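Lipoprotein (Streptococcus pneumoniae, PDB 3CX3) probably captures zinc at the pneumococcal cell surface as the lipid-anchored binding component of an ABC-type metal uptake system. Local coordinates at residues Pro170-Ala175 / Ser277-Glu282; Thr243-Lys246 / Gly251-Thr254. One frame throughout, in Å; residues are numbered along the deposited sequence.

Interaction 1: residues Pro170-Ala175 / Ser277-Glu282; sequences PKFEKA and SILAEE
The carbonyl oxygen of Pro170 receives two backbone N-H groups in the turn that carries Lys171 and Phe172 up against Ala280. Lys174 N reaches Pro170 O at 3.0 Å, and Glu173 N adds a weak bond to the same oxygen. The facing turn is tied by a 2.6 Å bond from Glu281 N to Ser277 O. Across the contact the meeting is purely apolar. Phe172 CE1 lies 3.6 Å from Ala280 CB, and its neighbour CZ lies 3.8 Å from the same methyl. The ring comes to this methyl at a slant. With CG beside the backbone N (chi1 -58°), the ring reaches across to the other helix. Helix 147-173 is the long helix that spans the two lobes in this family of metal-binding proteins, and here its C-terminal end packs on the C-terminal helix 268-281. Leu279 CD2 touches Phe172 CE1 more loosely, at 4.2 Å. Phe194 and Leu196 close in on the same phenylalanine, and Leu279 also rests on Phe231. On the more open side, Lys171 gives only its CB to Ala280 CB, while its charged end forms a cation-pi contact with Phe168.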
loop_
_atom_site.group_PDB
_atom_site.type_symbol
_atom_site.label_atom_id
_atom_site.label_comp_id
_atom_site.label_asym_id
_atom_site.label_seq_id
_atom_site.Cartn_x
_atom_site.Cartn_y
_atom_site.Cartn_z
ATOM N N PRO A 170 -13.568 9.123 15.352
ATOM C CA PRO A 170 -14.905 9.719 15.461
ATOM C C PRO A 170 -15.634 9.881 14.132
ATOM O O PRO A 170 -16.804 9.515 14.050
ATOM C CB PRO A 170 -14.633 11.082 16.108
ATOM C CG PRO A 170 -13.383 10.857 16.874
ATOM C CD PRO A 170 -12.560 10.024 15.936
ATOM N N LYS A 171 -14.960 10.418 13.113
ATOM C CA LYS A 171 -15.543 10.557 11.773
ATOM C C LYS A 171 -16.309 9.292 11.394
ATOM O O LYS A 171 -17.507 9.332 11.109
ATOM C CB LYS A 171 -14.451 10.812 10.730
ATOM C CG LYS A 171 -13.456 11.890 11.099
ATOM C CD LYS A 171 -13.484 13.056 10.133
ATOM C CE LYS A 171 -12.477 14.112 10.577
ATOM N NZ LYS A 171 -12.213 15.113 9.513
ATOM N N PHE A 172 -15.604 8.164 11.424
ATOM C CA PHE A 172 -16.178 6.873 11.049
ATOM C C PHE A 172 -17.128 6.311 12.107
ATOM O O PHE A 172 -17.920 5.427 11.814
ATOM C CB PHE A 172 -15.073 5.864 10.717
ATOM C CG PHE A 172 -14.145 6.306 9.605
ATOM C CD1 PHE A 172 -14.562 6.290 8.274
ATOM C CD2 PHE A 172 -12.848 6.706 9.884
ATOM C CE1 PHE A 172 -13.699 6.675 7.252
ATOM C CE2 PHE A 172 -11.991 7.100 8.867
ATOM C CZ PHE A 172 -12.417 7.084 7.557
ATOM N N GLU A 173 -17.052 6.821 13.329
ATOM C CA GLU A 173 -17.976 6.427 14.378
ATOM C C GLU A 173 -19.386 6.888 14.037
ATOM O O GLU A 173 -20.318 6.086 14.013
ATOM C CB GLU A 173 -17.565 7.048 15.707
ATOM C CG GLU A 173 -18.073 6.300 16.912
ATOM C CD GLU A 173 -17.284 5.040 17.141
ATOM O OE1 GLU A 173 -17.877 3.945 17.027
ATOM O OE2 GLU A 173 -16.065 5.148 17.402
ATOM N N LYS A 174 -19.524 8.187 13.768
ATOM C CA LYS A 174 -20.814 8.816 13.469
ATOM C C LYS A 174 -21.522 8.122 12.308
ATOM O O LYS A 174 -22.695 8.392 12.026
ATOM C CB LYS A 174 -20.611 10.299 13.155
ATOM C CG LYS A 174 -20.481 11.195 14.392
ATOM C CD LYS A 174 -19.408 12.269 14.208
ATOM C CE LYS A 174 -19.641 13.119 12.959
ATOM N NZ LYS A 174 -18.355 13.314 12.207
ATOM N N ALA A 175 -20.784 7.219 11.664
ATOM C CA ALA A 175 -21.234 6.422 10.537
ATOM C C ALA A 175 -21.902 7.276 9.480
ATOM O O ALA A 175 -21.244 8.103 8.859
ATOM C CB ALA A 175 -22.140 5.271 10.993
ATOM N N SER A 277 -9.981 11.335 4.042
ATOM C CA SER A 277 -10.975 12.412 3.868
ATOM C C SER A 277 -12.134 11.963 2.995
ATOM O O SER A 277 -13.284 11.863 3.438
ATOM C CB SER A 277 -10.351 13.622 3.164
ATOM O OG SER A 277 -9.648 14.455 4.049
ATOM N N ILE A 278 -11.797 11.720 1.735
ATOM C CA ILE A 278 -12.736 11.320 0.706
ATOM C C ILE A 278 -13.708 10.270 1.246
ATOM O O ILE A 278 -14.916 10.512 1.277
ATOM C CB ILE A 278 -11.961 10.862 -0.562
ATOM C CG1 ILE A 278 -11.165 12.049 -1.128
ATOM C CG2 ILE A 278 -12.899 10.267 -1.628
ATOM C CD1 ILE A 278 -9.979 11.660 -2.009
ATOM N N LEU A 279 -13.176 9.146 1.723
ATOM C CA LEU A 279 -14.002 8.056 2.254
ATOM C C LEU A 279 -14.939 8.478 3.405
ATOM O O LEU A 279 -16.128 8.136 3.407
ATOM C CB LEU A 279 -13.132 6.868 2.681
ATOM C CG LEU A 279 -13.882 5.605 3.130
ATOM C CD1 LEU A 279 -14.751 5.050 1.993
ATOM C CD2 LEU A 279 -12.924 4.529 3.671
ATOM N N ALA A 280 -14.407 9.213 4.378
ATOM C CA ALA A 280 -15.218 9.694 5.496
ATOM C C ALA A 280 -16.229 10.763 5.060
ATOM O O ALA A 280 -17.370 10.733 5.506
ATOM C CB ALA A 280 -14.338 10.207 6.612
ATOM N N GLU A 281 -15.821 11.683 4.180
ATOM C CA GLU A 281 -16.730 12.724 3.660
ATOM C C GLU A 281 -17.955 12.114 2.974
ATOM O O GLU A 281 -19.047 12.689 3.000
ATOM C CB GLU A 281 -16.003 13.696 2.713
ATOM C CG GLU A 281 -16.938 14.692 1.983
ATOM C CD GLU A 281 -16.417 16.121 1.990
ATOM N N GLU A 282 -17.756 10.944 2.373
ATOM C CA GLU A 282 -18.832 10.177 1.764
ATOM C C GLU A 282 -19.790 9.601 2.828
ATOM O O GLU A 282 -20.029 8.394 2.836
ATOM C CB GLU A 282 -18.216 9.022 0.965
ATOM C CG GLU A 282 -18.862 8.789 -0.411
ATOM C CD GLU A 282 -18.675 9.980 -1.349
#

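Interaction 2: residues Thr243-Lys246 / Gly251-Thr254; sequences TLVK and GLKT
Val245 and Leu252 meet at a slant, side chain against side chain, where a helix and the strand after it come together. They belong to a beta-alpha-beta unit made of strand 230-232, helix 239-245 and strand 252-254. The two branches of Val245 do different work. CG2 points at the leucine and lies 3.5 Å from Leu252 CG. CG1 goes to the backbone instead and rests 3.4 Å from Gly251 N. This split follows from the first torsion of the valine: CG1 stands opposite the backbone N (chi1 -158°). The valine thus straddles the start of the strand, with one methyl on the glycine amide and the other on the leucine. Gly251 has a positive phi of 87° and presents only backbone here. Both Val245 and Leu252 also pack on Ile230, the first residue of the neighbouring parallel strand. Gly251 and Lys253 form backbone hydrogen bonds with this same Ile230. The contact therefore sits at the sheet margin, since 252-254 is an outermost strand of its four-stranded sheet. The helix end is weakly bonded. Its buried residue Leu244 packs on Leu215 and Ile218 of helix 213-224 and also on Ile230, whereas Val245 is turned toward 252-254. The branches of Leu252 are not used equally: CD1 is 3.8 Å from Val245 CG2, but CD2 is 4.6 Å from it.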
loop_
_atom_site.group_PDB
_atom_site.type_symbol
_atom_site.label_atom_id
_atom_site.label_comp_id
_atom_site.label_asym_id
_atom_site.label_seq_id
_atom_site.Cartn_x
_atom_site.Cartn_y
_atom_site.Cartn_z
ATOM N N THR A 243 -18.681 0.527 -15.739
ATOM C CA THR A 243 -19.860 -0.186 -16.211
ATOM C C THR A 243 -20.644 -0.807 -15.035
ATOM O O THR A 243 -21.030 -1.979 -15.059
ATOM C CB THR A 243 -19.473 -1.224 -17.307
ATOM O OG1 THR A 243 -18.624 -2.226 -16.745
ATOM C CG2 THR A 243 -18.720 -0.551 -18.479
ATOM N N LEU A 244 -20.878 0.015 -14.014
ATOM C CA LEU A 244 -21.501 -0.396 -12.755
ATOM C C LEU A 244 -22.299 0.783 -12.231
ATOM O O LEU A 244 -23.284 0.622 -11.513
ATOM C CB LEU A 244 -20.433 -0.785 -11.737
ATOM C CG LEU A 244 -20.762 -1.855 -10.704
ATOM C CD1 LEU A 244 -20.570 -3.203 -11.333
ATOM C CD2 LEU A 244 -19.847 -1.692 -9.518
ATOM N N VAL A 245 -21.823 1.975 -12.568
ATOM C CA VAL A 245 -22.683 3.130 -12.662
ATOM C C VAL A 245 -23.490 2.796 -13.904
ATOM O O VAL A 245 -24.721 2.759 -13.876
ATOM C CB VAL A 245 -21.885 4.421 -12.954
ATOM C CG1 VAL A 245 -22.676 5.660 -12.536
ATOM C CG2 VAL A 245 -20.531 4.395 -12.274
ATOM N N LYS A 246 -22.756 2.502 -14.980
ATOM C CA LYS A 246 -23.311 2.171 -16.296
ATOM C C LYS A 246 -24.065 0.829 -16.294
ATOM O O LYS A 246 -24.021 0.060 -17.269
ATOM C CB LYS A 246 -22.199 2.205 -17.360
ATOM C CG LYS A 246 -21.437 3.538 -17.401
ATOM C CD LYS A 246 -20.328 3.564 -18.458
ATOM C CE LYS A 246 -19.761 4.984 -18.643
ATOM N NZ LYS A 246 -19.046 5.523 -17.432
ATOM N N GLY A 251 -23.140 7.041 -9.480
ATOM C CA GLY A 251 -22.076 7.614 -8.642
ATOM C C GLY A 251 -20.676 7.024 -8.698
ATOM O O GLY A 251 -20.470 5.874 -8.314
ATOM N N LEU A 252 -19.711 7.836 -9.141
ATOM C CA LEU A 252 -18.292 7.446 -9.247
ATOM C C LEU A 252 -17.311 8.448 -8.623
ATOM O O LEU A 252 -17.284 9.618 -8.999
ATOM C CB LEU A 252 -17.894 7.233 -10.714
ATOM C CG LEU A 252 -17.533 5.833 -11.222
ATOM C CD1 LEU A 252 -17.110 5.897 -12.676
ATOM C CD2 LEU A 252 -16.428 5.238 -10.388
ATOM N N LYS A 253 -16.504 7.971 -7.676
ATOM C CA LYS A 253 -15.388 8.748 -7.116
ATOM C C LYS A 253 -14.135 7.897 -6.977
ATOM O O LYS A 253 -14.216 6.701 -6.749
ATOM C CB LYS A 253 -15.742 9.387 -5.771
ATOM C CG LYS A 253 -16.583 10.630 -5.914
ATOM C CD LYS A 253 -16.321 11.617 -4.791
ATOM C CE LYS A 253 -17.012 11.193 -3.505
ATOM N NZ LYS A 253 -17.262 12.358 -2.594
ATOM N N THR A 254 -12.984 8.541 -7.124
ATOM C CA THR A 254 -11.702 7.855 -7.100
ATOM C C THR A 254 -11.066 7.880 -5.720
ATOM O O THR A 254 -11.061 8.912 -5.063
ATOM C CB THR A 254 -10.730 8.408 -8.174
ATOM O OG1 THR A 254 -9.373 8.158 -7.783
ATOM C CG2 THR A 254 -10.920 9.882 -8.353
#

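In the fold
The chain first builds the N-terminal lobe, with the parallel sheet of strands 12-15, 33-36, 61-64 and 86-89 and the zinc ligand His44. His120 follows. Helix 147-173 then leads into the C-terminal lobe at 170-175, the first half of interaction 1. A second parallel sheet, from strand 180-182 to strand 252-254, comes next, with the zinc ligand His184 after its first strand. Interaction 2 closes a short loop of four residues between helix 239-245 and strand 252-254. After the zinc ligand Glu259, helix 268-281 returns to close interaction 1 across 101 residues. Interaction 2 lies wholly within that span. The two centres are about 20 Å apart, yet Ile278 CG2 approaches Thr254 O at 4.1 Å.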